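Formate dehydrogenase subunit beta (Desulfovibrio gigas, PDB 1H0H) serves as the electron-transfer unit of formate dehydrogenase, carrying three [4Fe-4S] clusters through which electrons of the reversible oxidation of formate to carbon dioxide pass. Local coordinates at residues C137-I141 and D142-N146; F163-L166 and S167-E170; T201-P205 and K206-E210. All blocks are in the same frame, centred on the assembly; numbering follows the deposited sequence.

In the fold
The three contacts follow one another along the chain without overlap. Contact 1 is the cluster-binding loop itself: C137 and C140 hold one of the three [4Fe-4S] clusters, and the chain then winds into helix 141-144. Contact 2, where strand 161-163 turns into helix 166-180, leans directly on it, with I144 CG2 packed 3.6 Å from F163 CZ; the side chain of F163 is about 7 Å from a bound cluster. Contact 3 follows strand 197-201 and lies across the chain's centre from contact 1, the nearest atoms of the two being about 13 Å apart. Its Y208 side chain is about 8 Å from that of C11, a ligand of a different cluster.

Contact 1 of 3, residues C137-I141 and D142-N146; sequences CDMCI and DRITN. With SF4 (iron/sulfur cluster), chain M.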
ATOM      1  N   CYS B 137     -25.139 -22.682  -7.180  1.00 15.54           N
ATOM      2  CA  CYS B 137     -24.237 -23.130  -6.132  1.00 16.23           C
ATOM      3  C   CYS B 137     -24.342 -24.637  -5.902  1.00 16.86           C
ATOM      4  O   CYS B 137     -25.453 -25.175  -5.748  1.00 15.91           O
ATOM      5  CB  CYS B 137     -24.624 -22.398  -4.843  1.00 15.34           C
ATOM      6  SG  CYS B 137     -23.907 -23.018  -3.330  1.00 16.72           S
ATOM      7  N   ASP B 138     -23.199 -25.326  -5.890  1.00 17.44           N
ATOM      8  CA  ASP B 138     -23.206 -26.757  -5.608  1.00 17.87           C
ATOM      9  C   ASP B 138     -22.658 -27.082  -4.214  1.00 17.74           C
ATOM     10  O   ASP B 138     -22.191 -28.201  -3.952  1.00 17.92           O
ATOM     11  CB  ASP B 138     -22.465 -27.543  -6.693  1.00 17.44           C
ATOM     12  CG  ASP B 138     -20.958 -27.310  -6.687  1.00 16.69           C
ATOM     13  OD1 ASP B 138     -20.466 -26.471  -5.910  1.00 15.39           O
ATOM     14  OD2 ASP B 138     -20.201 -27.933  -7.468  1.00 17.56           O
ATOM     15  N   MET B 139     -22.722 -26.089  -3.333  1.00 17.52           N
ATOM     16  CA  MET B 139     -22.197 -26.217  -1.970  1.00 16.91           C
ATOM     17  C   MET B 139     -20.726 -26.658  -1.990  1.00 16.49           C
ATOM     18  O   MET B 139     -20.239 -27.213  -1.010  1.00 17.66           O
ATOM     19  CB  MET B 139     -23.050 -27.237  -1.157  1.00 16.43           C
ATOM     20  CG  MET B 139     -23.056 -27.020   0.354  1.00 17.55           C
ATOM     21  SD  MET B 139     -23.817 -28.330   1.383  1.00 18.79           S
ATOM     22  CE  MET B 139     -25.489 -27.786   1.546  1.00 18.48           C
ATOM     23  N   CYS B 140     -20.027 -26.427  -3.094  1.00 15.21           N
ATOM     24  CA  CYS B 140     -18.674 -26.940  -3.226  1.00 15.58           C
ATOM     25  C   CYS B 140     -18.637 -28.412  -2.783  1.00 17.44           C
ATOM     26  O   CYS B 140     -17.787 -28.831  -1.963  1.00 17.50           O
ATOM     27  CB  CYS B 140     -17.695 -26.088  -2.380  1.00 15.72           C
ATOM     28  SG  CYS B 140     -17.298 -24.492  -3.096  1.00 17.48           S
ATOM     29  N   ILE B 141     -19.557 -29.211  -3.331  1.00 16.52           N
ATOM     30  CA  ILE B 141     -19.681 -30.592  -2.927  1.00 16.27           C
ATOM     31  C   ILE B 141     -18.349 -31.362  -2.949  1.00 15.79           C
ATOM     32  O   ILE B 141     -18.068 -32.140  -2.035  1.00 15.19           O
ATOM     33  CB  ILE B 141     -20.808 -31.312  -3.742  1.00 17.58           C
ATOM     34  CG1 ILE B 141     -21.081 -32.714  -3.180  1.00 19.37           C
ATOM     35  CG2 ILE B 141     -20.435 -31.419  -5.179  1.00 16.22           C
ATOM     36  CD1 ILE B 141     -21.482 -32.721  -1.740  1.00 20.44           C
ATOM     37  N   ASP B 142     -17.534 -31.157  -3.983  1.00 16.01           N
ATOM     38  CA  ASP B 142     -16.244 -31.812  -4.052  1.00 16.53           C
ATOM     39  C   ASP B 142     -15.280 -31.441  -2.927  1.00 15.97           C
ATOM     40  O   ASP B 142     -14.585 -32.318  -2.391  1.00 15.75           O
ATOM     41  CB  ASP B 142     -15.556 -31.584  -5.400  1.00 17.95           C
ATOM     42  CG  ASP B 142     -15.422 -30.126  -5.755  1.00 18.28           C
ATOM     43  OD1 ASP B 142     -16.240 -29.276  -5.286  1.00 20.38           O
ATOM     44  OD2 ASP B 142     -14.537 -29.737  -6.544  1.00 18.65           O
ATOM     45  N   ARG B 143     -15.223 -30.162  -2.576  1.00 15.55           N
ATOM     46  CA  ARG B 143     -14.369 -29.737  -1.472  1.00 15.64           C
ATOM     47  C   ARG B 143     -14.846 -30.301  -0.128  1.00 14.21           C
ATOM     48  O   ARG B 143     -14.038 -30.783   0.663  1.00 14.64           O
ATOM     49  CB  ARG B 143     -14.357 -28.203  -1.369  1.00 15.37           C
ATOM     50  CG  ARG B 143     -13.689 -27.506  -2.545  1.00 15.26           C
ATOM     51  CD  ARG B 143     -13.731 -25.978  -2.474  1.00 16.12           C
ATOM     52  NE  ARG B 143     -12.853 -25.469  -1.435  1.00 15.14           N
ATOM     53  CZ  ARG B 143     -11.548 -25.219  -1.604  1.00 15.87           C
ATOM     54  NH1 ARG B 143     -10.952 -25.425  -2.773  1.00 13.83           N
ATOM     55  NH2 ARG B 143     -10.829 -24.739  -0.595  1.00 16.51           N
ATOM     56  N   ILE B 144     -16.157 -30.258   0.114  1.00 15.28           N
ATOM     57  CA  ILE B 144     -16.676 -30.616   1.426  1.00 14.97           C
ATOM     58  C   ILE B 144     -16.692 -32.114   1.720  1.00 15.03           C
ATOM     59  O   ILE B 144     -16.849 -32.537   2.864  1.00 14.32           O
ATOM     60  CB  ILE B 144     -18.048 -29.948   1.722  1.00 16.52           C
ATOM     61  CG1 ILE B 144     -19.170 -30.451   0.808  1.00 16.70           C
ATOM     62  CG2 ILE B 144     -17.948 -28.465   1.654  1.00 16.51           C
ATOM     63  CD1 ILE B 144     -20.532 -29.842   1.237  1.00 16.46           C
ATOM     64  N   THR B 145     -16.514 -32.914   0.681  1.00 14.57           N
ATOM     65  CA  THR B 145     -16.440 -34.345   0.860  1.00 15.14           C
ATOM     66  C   THR B 145     -14.994 -34.756   0.729  1.00 15.64           C
ATOM     67  O   THR B 145     -14.694 -35.940   0.731  1.00 16.20           O
ATOM     68  CB  THR B 145     -17.311 -35.078  -0.183  1.00 14.87           C
ATOM     69  OG1 THR B 145     -16.931 -34.651  -1.499  1.00 16.32           O
ATOM     70  CG2 THR B 145     -18.744 -34.638  -0.079  1.00 15.58           C
ATOM     71  N   ASN B 146     -14.093 -33.781   0.642  1.00 15.91           N
ATOM     72  CA  ASN B 146     -12.656 -34.069   0.540  1.00 16.90           C
ATOM     73  C   ASN B 146     -11.827 -33.294   1.571  1.00 17.67           C
ATOM     74  O   ASN B 146     -10.679 -32.933   1.308  1.00 17.27           O
ATOM     75  CB  ASN B 146     -12.119 -33.810  -0.879  1.00 16.85           C
ATOM     76  CG  ASN B 146     -12.439 -34.941  -1.838  1.00 18.12           C
ATOM     77  OD1 ASN B 146     -11.819 -36.002  -1.787  1.00 19.49           O
ATOM     78  ND2 ASN B 146     -13.428 -34.728  -2.706  1.00 17.19           N
TER
HETATM   79 FE1  SF4 M1012     -19.209 -23.236  -3.196  1.00 19.53          FE
HETATM   80 FE2  SF4 M1012     -19.857 -20.837  -2.021  1.00 18.29          FE
HETATM   81 FE3  SF4 M1012     -21.800 -22.350  -3.290  1.00 18.26          FE
HETATM   82 FE4  SF4 M1012     -19.855 -21.051  -4.744  1.00 17.37          FE
HETATM   83  S1  SF4 M1012     -21.467 -20.112  -3.363  1.00 19.88           S
HETATM   84  S2  SF4 M1012     -20.615 -23.204  -4.975  1.00 18.20           S
HETATM   85  S3  SF4 M1012     -18.070 -21.148  -3.443  1.00 17.26           S
HETATM   86  S4  SF4 M1012     -20.661 -23.074  -1.471  1.00 19.87           S
HETATM   87  O   HOH W   1     -17.665 -27.931  -7.042  1.00 33.34           O
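I141, I144 and C140 build this short turn of chain, and the backbone of C140 ties it together. The carbonyl oxygen of C140 accepts the N-H of I144 at 3.0 Å, so the residue before helix 141-144 starts the helical bonding while its sulfur turns aside to the metal. C140 SG binds iron FE1 at 2.3 Å, and C137 SG binds FE3 at 2.2 Å. Between the two cysteines, the N-H of M139 points back to C137 SG at 3.3 Å, a bond that would temper the charge on a thiolate ligand.

The apolar side chains pack along the turn, and apolar side chains of the neighbouring subunit cover I141 and T145. I144 lies at about a right angle across M139, its CD1 meeting SD at 3.6 Å. I141 sends CG1 anti to its own N (chi1 -172°), which carries CD1 out to the methyl CG2 of T145, 3.7 Å away; isoleucine suits the place because this longer branch reaches T145 while I144 crosses it nearly perpendicularly. T145 closes the helix: its hydroxyl donates to I141 O at 2.8 Å, tilted from the carbonyl plane, and its N-H adds a weak bond to the same oxygen.

One water donates to both D138 OD2 and D142 OD1, bridging two like charges, while H25 and W24 bind the other carboxylate oxygens, OD1 of D138 and OD2 of D142. With C21 and C152 completing the ligand set, the arrangement is the Cys-x-x-Cys loop of a ferredoxin-type [4Fe-4S] site, running straight into a short helix.

Contact 2 of 3, residues F163-L166 and S167-E170; sequences FGDL and SEME
M169 reaches back to F163 and G164 by the way its chain is folded: chi1 (-70°) sets CG opposite the carbonyl carbon, and bends at chi2 (-56°) and chi3 fold SD and CE back. CG thereby lies 3.7 Å from the backbone N of G164, and the thioether comes against the backbone of F163, with SD 3.8 Å from F163 C. A flexible, unbranched methionine can follow such a path along a backbone, and the glycine offers no side chain to block it. F5 of strand 2-7 also packs on M169, the buried residue of the first helical turn.

Two backbone bonds start the helix. M169 N donates to D165 O at 3.1 Å, and E170 N to L166 O at 2.8 Å. D165 occupies the N-cap position but makes no capping bond with its side chain. In the conformer described, its OD1 instead pairs with K2 in a salt bridge beyond this turn, joining the helix start to the N-terminal strand.

The side chain of E170 runs past L166 O, CG lying 3.2 Å from that oxygen. Its carboxylate borders the leucine side chain, although L166 has two modelled positions and the detail there is doubtful.

F163 points away from the helix, packs on P150 and meets F4 edge-to-face, while G164 pairs its backbone with G3. This is the strand-to-helix corner that begins the helical connection from strand 161-163 to strand 188-189, the outermost strands of the four-stranded mixed sheet within this chain.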
ATOM      1  N   PHE B 163     -19.300 -22.176   7.862  1.00 15.65           N
ATOM      2  CA  PHE B 163     -19.795 -23.458   7.380  1.00 15.16           C
ATOM      3  C   PHE B 163     -19.557 -24.548   8.403  1.00 15.51           C
ATOM      4  O   PHE B 163     -18.540 -24.545   9.123  1.00 14.55           O
ATOM      5  CB  PHE B 163     -19.084 -23.834   6.074  1.00 15.34           C
ATOM      6  CG  PHE B 163     -19.385 -25.227   5.583  1.00 15.69           C
ATOM      7  CD1 PHE B 163     -20.467 -25.468   4.753  1.00 16.67           C
ATOM      8  CD2 PHE B 163     -18.571 -26.296   5.928  1.00 17.33           C
ATOM      9  CE1 PHE B 163     -20.743 -26.747   4.288  1.00 15.43           C
ATOM     10  CE2 PHE B 163     -18.845 -27.570   5.464  1.00 17.39           C
ATOM     11  CZ  PHE B 163     -19.923 -27.793   4.639  1.00 17.49           C
ATOM     12  N   GLY B 164     -20.489 -25.490   8.491  1.00 16.41           N
ATOM     13  CA  GLY B 164     -20.302 -26.637   9.366  1.00 15.65           C
ATOM     14  C   GLY B 164     -21.529 -27.540   9.394  1.00 16.63           C
ATOM     15  O   GLY B 164     -22.328 -27.556   8.477  1.00 15.55           O
ATOM     16  N   ASP B 165     -21.666 -28.330  10.451  0.50 17.43           N
ATOM     17  CA  ASP B 165     -22.862 -29.146  10.607  0.50 17.85           C
ATOM     18  C   ASP B 165     -24.019 -28.188  10.807  0.50 17.84           C
ATOM     19  O   ASP B 165     -23.864 -27.130  11.417  0.50 17.78           O
ATOM     20  CB  ASP B 165     -22.715 -30.101  11.774  0.50 19.46           C
ATOM     21  CG  ASP B 165     -21.651 -31.128  11.521  0.50 20.61           C
ATOM     22  OD1 ASP B 165     -21.379 -31.409  10.333  0.50 21.35           O
ATOM     23  OD2 ASP B 165     -21.023 -31.697  12.431  0.50 22.13           O
ATOM     24  N   LEU B 166     -25.168 -28.553  10.268  0.50 17.67           N
ATOM     25  CA  LEU B 166     -26.348 -27.704  10.337  1.00 17.38           C
ATOM     26  C   LEU B 166     -26.707 -27.211  11.731  1.00 17.50           C
ATOM     27  O   LEU B 166     -26.937 -26.020  11.931  1.00 16.95           O
ATOM     28  CB  LEU B 166     -27.563 -28.422   9.732  1.00 17.84           C
ATOM     29  CG  LEU B 166     -28.804 -27.537   9.628  1.00 17.00           C
ATOM     30  CD1 LEU B 166     -28.507 -26.291   8.763  1.00 17.56           C
ATOM     31  CD2 LEU B 166     -29.981 -28.323   9.052  1.00 18.64           C
ATOM     32  N   SER B 167     -26.779 -28.127  12.682  1.00 17.66           N
ATOM     33  CA  SER B 167     -27.087 -27.778  14.065  1.00 19.63           C
ATOM     34  C   SER B 167     -26.165 -26.673  14.597  1.00 19.43           C
ATOM     35  O   SER B 167     -26.630 -25.712  15.203  1.00 18.61           O
ATOM     36  CB  SER B 167     -26.972 -29.009  14.960  1.00 20.32           C
ATOM     37  OG  SER B 167     -27.992 -29.953  14.679  1.00 23.27           O
ATOM     38  N   GLU B 168     -24.860 -26.818  14.376  1.00 20.23           N
ATOM     39  CA  GLU B 168     -23.878 -25.839  14.867  1.00 19.47           C
ATOM     40  C   GLU B 168     -24.106 -24.472  14.249  1.00 18.76           C
ATOM     41  O   GLU B 168     -23.994 -23.448  14.929  1.00 17.47           O
ATOM     42  CB  GLU B 168     -22.455 -26.297  14.555  1.00 22.01           C
ATOM     43  CG  GLU B 168     -21.955 -27.351  15.520  1.00 26.31           C
ATOM     44  CD  GLU B 168     -20.789 -28.163  14.978  1.00 29.07           C
ATOM     45  OE1 GLU B 168     -20.028 -27.624  14.111  1.00 29.73           O
ATOM     46  OE2 GLU B 168     -20.660 -29.347  15.417  1.00 29.46           O
ATOM     47  N   MET B 169     -24.433 -24.474  12.960  1.00 16.55           N
ATOM     48  CA  MET B 169     -24.702 -23.241  12.220  1.00 17.12           C
ATOM     49  C   MET B 169     -26.018 -22.593  12.676  1.00 17.46           C
ATOM     50  O   MET B 169     -26.111 -21.361  12.817  1.00 17.00           O
ATOM     51  CB  MET B 169     -24.726 -23.535  10.735  1.00 17.19           C
ATOM     52  CG  MET B 169     -23.353 -23.876  10.157  1.00 18.82           C
ATOM     53  SD  MET B 169     -22.068 -22.587  10.440  1.00 18.35           S
ATOM     54  CE  MET B 169     -21.146 -23.372  11.758  1.00 18.61           C
ATOM     55  N   GLU B 170     -27.027 -23.429  12.925  1.00 17.01           N
ATOM     56  CA  GLU B 170     -28.293 -22.950  13.477  1.00 17.92           C
ATOM     57  C   GLU B 170     -28.074 -22.273  14.832  1.00 18.03           C
ATOM     58  O   GLU B 170     -28.600 -21.180  15.088  1.00 17.01           O
ATOM     59  CB  GLU B 170     -29.283 -24.105  13.605  1.00 18.48           C
ATOM     60  CG  GLU B 170     -29.803 -24.586  12.257  1.00 19.00           C
ATOM     61  CD  GLU B 170     -30.613 -25.867  12.362  1.00 19.81           C
ATOM     62  OE1 GLU B 170     -30.422 -26.618  13.336  1.00 18.49           O
ATOM     63  OE2 GLU B 170     -31.433 -26.118  11.451  1.00 20.58           O
TER

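Contact 3 of 3, residues T201-P205 and K206-E210; sequences TAHNP and KLYHE
Y208 folds its ring back over T201, and this CH-pi contact is the heart of the arrangement. The methyl CG2 of T201 sits over the centre of the ring at 3.6 Å, only 10° off the normal, and the two side chains run in opposite directions. At the far end of the ring, the hydroxyl OH accepts the N-H of A202 at 3.0 Å along a nearly straight path. A tyrosine thus suits the place twice, with a flat face for a methyl group and a polar tip that satisfies a buried backbone N-H. The edge of the H203 ring also approaches that hydroxyl, through CD2.

The next shell fixes the bend. T201 OG1 donates to H203 O at 3.2 Å, leaving the methyl branch to face the ring. P205 O takes two donors, Y208 N at 2.9 Å from above the carbonyl plane and H209 N at 3.1 Å within it, which holds the backbone of Y208 in position. N204 O accepts L207 N at 2.9 Å, closing a type I beta turn; proline suits the second place of that turn because its ring already constrains phi and it has no N-H to satisfy. With CG anti to the backbone N (chi1 174°), N204 also directs OD1 to K206 N at 3.1 Å, the donor coming from above the carbonyl plane of the side-chain amide, well off a lone pair.

Further out lies the hairpin of strands 51-59 and 62-70. L66 and F68 pack against Y208, while H55 and Q57 bind the backbone oxygens of Y208 and L207. The reversal after strand 197-201, which packs residues 207-209 against these two strands, is an Asx turn followed by overlapping type I beta turns.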
ATOM      1  N   THR B 201     -29.630 -10.638   9.042  1.00 16.85           N
ATOM      2  CA  THR B 201     -29.684  -9.253   8.588  1.00 17.77           C
ATOM      3  C   THR B 201     -29.956  -8.385   9.783  1.00 17.10           C
ATOM      4  O   THR B 201     -30.552  -8.846  10.761  1.00 17.15           O
ATOM      5  CB  THR B 201     -30.747  -9.024   7.498  1.00 18.77           C
ATOM      6  OG1 THR B 201     -32.021  -9.573   7.893  1.00 20.85           O
ATOM      7  CG2 THR B 201     -30.357  -9.742   6.226  1.00 18.90           C
ATOM      8  N   ALA B 202     -29.514  -7.131   9.718  1.00 16.27           N
ATOM      9  CA  ALA B 202     -29.688  -6.218  10.829  1.00 15.94           C
ATOM     10  C   ALA B 202     -30.961  -5.379  10.689  1.00 15.37           C
ATOM     11  O   ALA B 202     -31.336  -4.677  11.602  1.00 15.98           O
ATOM     12  CB  ALA B 202     -28.459  -5.315  10.975  1.00 15.73           C
ATOM     13  N   HIS B 203     -31.597  -5.459   9.529  1.00 16.01           N
ATOM     14  CA  HIS B 203     -32.801  -4.698   9.246  1.00 15.87           C
ATOM     15  C   HIS B 203     -33.693  -5.540   8.356  1.00 15.07           C
ATOM     16  O   HIS B 203     -33.326  -6.644   7.976  1.00 13.95           O
ATOM     17  CB  HIS B 203     -32.448  -3.397   8.502  1.00 16.30           C
ATOM     18  CG  HIS B 203     -31.285  -2.673   9.089  1.00 17.08           C
ATOM     19  ND1 HIS B 203     -31.427  -1.682  10.031  1.00 18.91           N
ATOM     20  CD2 HIS B 203     -29.955  -2.823   8.894  1.00 17.53           C
ATOM     21  CE1 HIS B 203     -30.233  -1.240  10.383  1.00 19.83           C
ATOM     22  NE2 HIS B 203     -29.323  -1.915   9.703  1.00 18.84           N
ATOM     23  N   ASN B 204     -34.862  -5.010   8.027  1.00 14.94           N
ATOM     24  CA  ASN B 204     -35.765  -5.659   7.094  1.00 15.69           C
ATOM     25  C   ASN B 204     -34.996  -6.309   5.930  1.00 15.59           C
ATOM     26  O   ASN B 204     -34.292  -5.621   5.193  1.00 15.11           O
ATOM     27  CB  ASN B 204     -36.712  -4.604   6.547  1.00 16.76           C
ATOM     28  CG  ASN B 204     -37.605  -5.127   5.447  1.00 17.52           C
ATOM     29  OD1 ASN B 204     -37.682  -6.329   5.217  1.00 16.53           O
ATOM     30  ND2 ASN B 204     -38.302  -4.202   4.758  1.00 17.95           N
ATOM     31  N   PRO B 205     -35.078  -7.637   5.830  1.00 15.19           N
ATOM     32  CA  PRO B 205     -34.442  -8.430   4.765  1.00 15.92           C
ATOM     33  C   PRO B 205     -34.576  -7.876   3.348  1.00 15.17           C
ATOM     34  O   PRO B 205     -33.628  -7.949   2.542  1.00 14.25           O
ATOM     35  CB  PRO B 205     -35.173  -9.779   4.871  1.00 16.92           C
ATOM     36  CG  PRO B 205     -35.464  -9.926   6.308  1.00 16.69           C
ATOM     37  CD  PRO B 205     -35.737  -8.505   6.827  1.00 17.20           C
ATOM     38  N   LYS B 206     -35.734  -7.296   3.061  1.00 14.28           N
ATOM     39  CA  LYS B 206     -36.020  -6.745   1.751  1.00 14.49           C
ATOM     40  C   LYS B 206     -35.193  -5.484   1.433  1.00 14.49           C
ATOM     41  O   LYS B 206     -35.134  -5.032   0.286  1.00 16.78           O
ATOM     42  CB  LYS B 206     -37.532  -6.542   1.586  1.00 16.58           C
ATOM     43  CG  LYS B 206     -38.296  -7.871   1.382  1.00 16.79           C
ATOM     44  CD  LYS B 206     -39.810  -7.657   1.309  1.00 19.69           C
ATOM     45  CE  LYS B 206     -40.563  -8.947   1.059  1.00 20.39           C
ATOM     46  NZ  LYS B 206     -40.089 -10.083   1.924  1.00 21.30           N
ATOM     47  N   LEU B 207     -34.554  -4.921   2.441  1.00 14.67           N
ATOM     48  CA  LEU B 207     -33.647  -3.793   2.222  1.00 14.33           C
ATOM     49  C   LEU B 207     -32.312  -4.336   1.716  1.00 14.46           C
ATOM     50  O   LEU B 207     -31.521  -3.610   1.106  1.00 15.35           O
ATOM     51  CB  LEU B 207     -33.435  -3.002   3.509  1.00 13.90           C
ATOM     52  CG  LEU B 207     -34.679  -2.274   3.991  1.00 14.30           C
ATOM     53  CD1 LEU B 207     -34.449  -1.649   5.328  1.00 14.66           C
ATOM     54  CD2 LEU B 207     -35.072  -1.242   2.963  1.00 14.70           C
ATOM     55  N   TYR B 208     -32.068  -5.615   1.950  1.00 14.95           N
ATOM     56  CA  TYR B 208     -30.849  -6.253   1.432  1.00 14.86           C
ATOM     57  C   TYR B 208     -31.082  -6.840   0.048  1.00 16.78           C
ATOM     58  O   TYR B 208     -30.240  -6.712  -0.851  1.00 18.35           O
ATOM     59  CB  TYR B 208     -30.359  -7.369   2.352  1.00 14.63           C
ATOM     60  CG  TYR B 208     -29.829  -6.908   3.694  1.00 15.40           C
ATOM     61  CD1 TYR B 208     -30.692  -6.439   4.690  1.00 14.67           C
ATOM     62  CD2 TYR B 208     -28.471  -6.966   3.974  1.00 15.83           C
ATOM     63  CE1 TYR B 208     -30.204  -6.019   5.921  1.00 15.73           C
ATOM     64  CE2 TYR B 208     -27.972  -6.569   5.218  1.00 16.22           C
ATOM     65  CZ  TYR B 208     -28.835  -6.092   6.184  1.00 14.94           C
ATOM     66  OH  TYR B 208     -28.326  -5.680   7.411  1.00 14.73           O
ATOM     67  N   HIS B 209     -32.223  -7.490  -0.126  1.00 16.00           N
ATOM     68  CA  HIS B 209     -32.536  -8.125  -1.403  1.00 16.52           C
ATOM     69  C   HIS B 209     -34.000  -8.493  -1.404  1.00 16.34           C
ATOM     70  O   HIS B 209     -34.530  -8.946  -0.381  1.00 14.49           O
ATOM     71  CB  HIS B 209     -31.673  -9.376  -1.600  1.00 16.97           C
ATOM     72  CG  HIS B 209     -31.940 -10.104  -2.874  1.00 17.31           C
ATOM     73  ND1 HIS B 209     -32.101  -9.456  -4.077  1.00 17.53           N
ATOM     74  CD2 HIS B 209     -32.078 -11.429  -3.134  1.00 17.30           C
ATOM     75  CE1 HIS B 209     -32.304 -10.349  -5.030  1.00 18.72           C
ATOM     76  NE2 HIS B 209     -32.306 -11.554  -4.482  1.00 16.95           N
ATOM     77  N   GLU B 210     -34.659  -8.254  -2.535  1.00 17.59           N
ATOM     78  CA  GLU B 210     -36.113  -8.475  -2.626  1.00 19.50           C
ATOM     79  C   GLU B 210     -36.504  -9.906  -2.332  1.00 18.68           C
ATOM     80  O   GLU B 210     -37.630 -10.185  -1.914  1.00 19.94           O
ATOM     81  CB  GLU B 210     -36.641  -8.060  -3.999  1.00 21.94           C
ATOM     82  CG  GLU B 210     -36.013  -8.778  -5.193  1.00 24.23           C
ATOM     83  CD  GLU B 210     -36.529  -8.240  -6.540  1.00 25.66           C
ATOM     84  OE1 GLU B 210     -37.691  -7.763  -6.618  1.00 27.13           O
ATOM     85  OE2 GLU B 210     -35.765  -8.280  -7.528  1.00 27.71           O
TER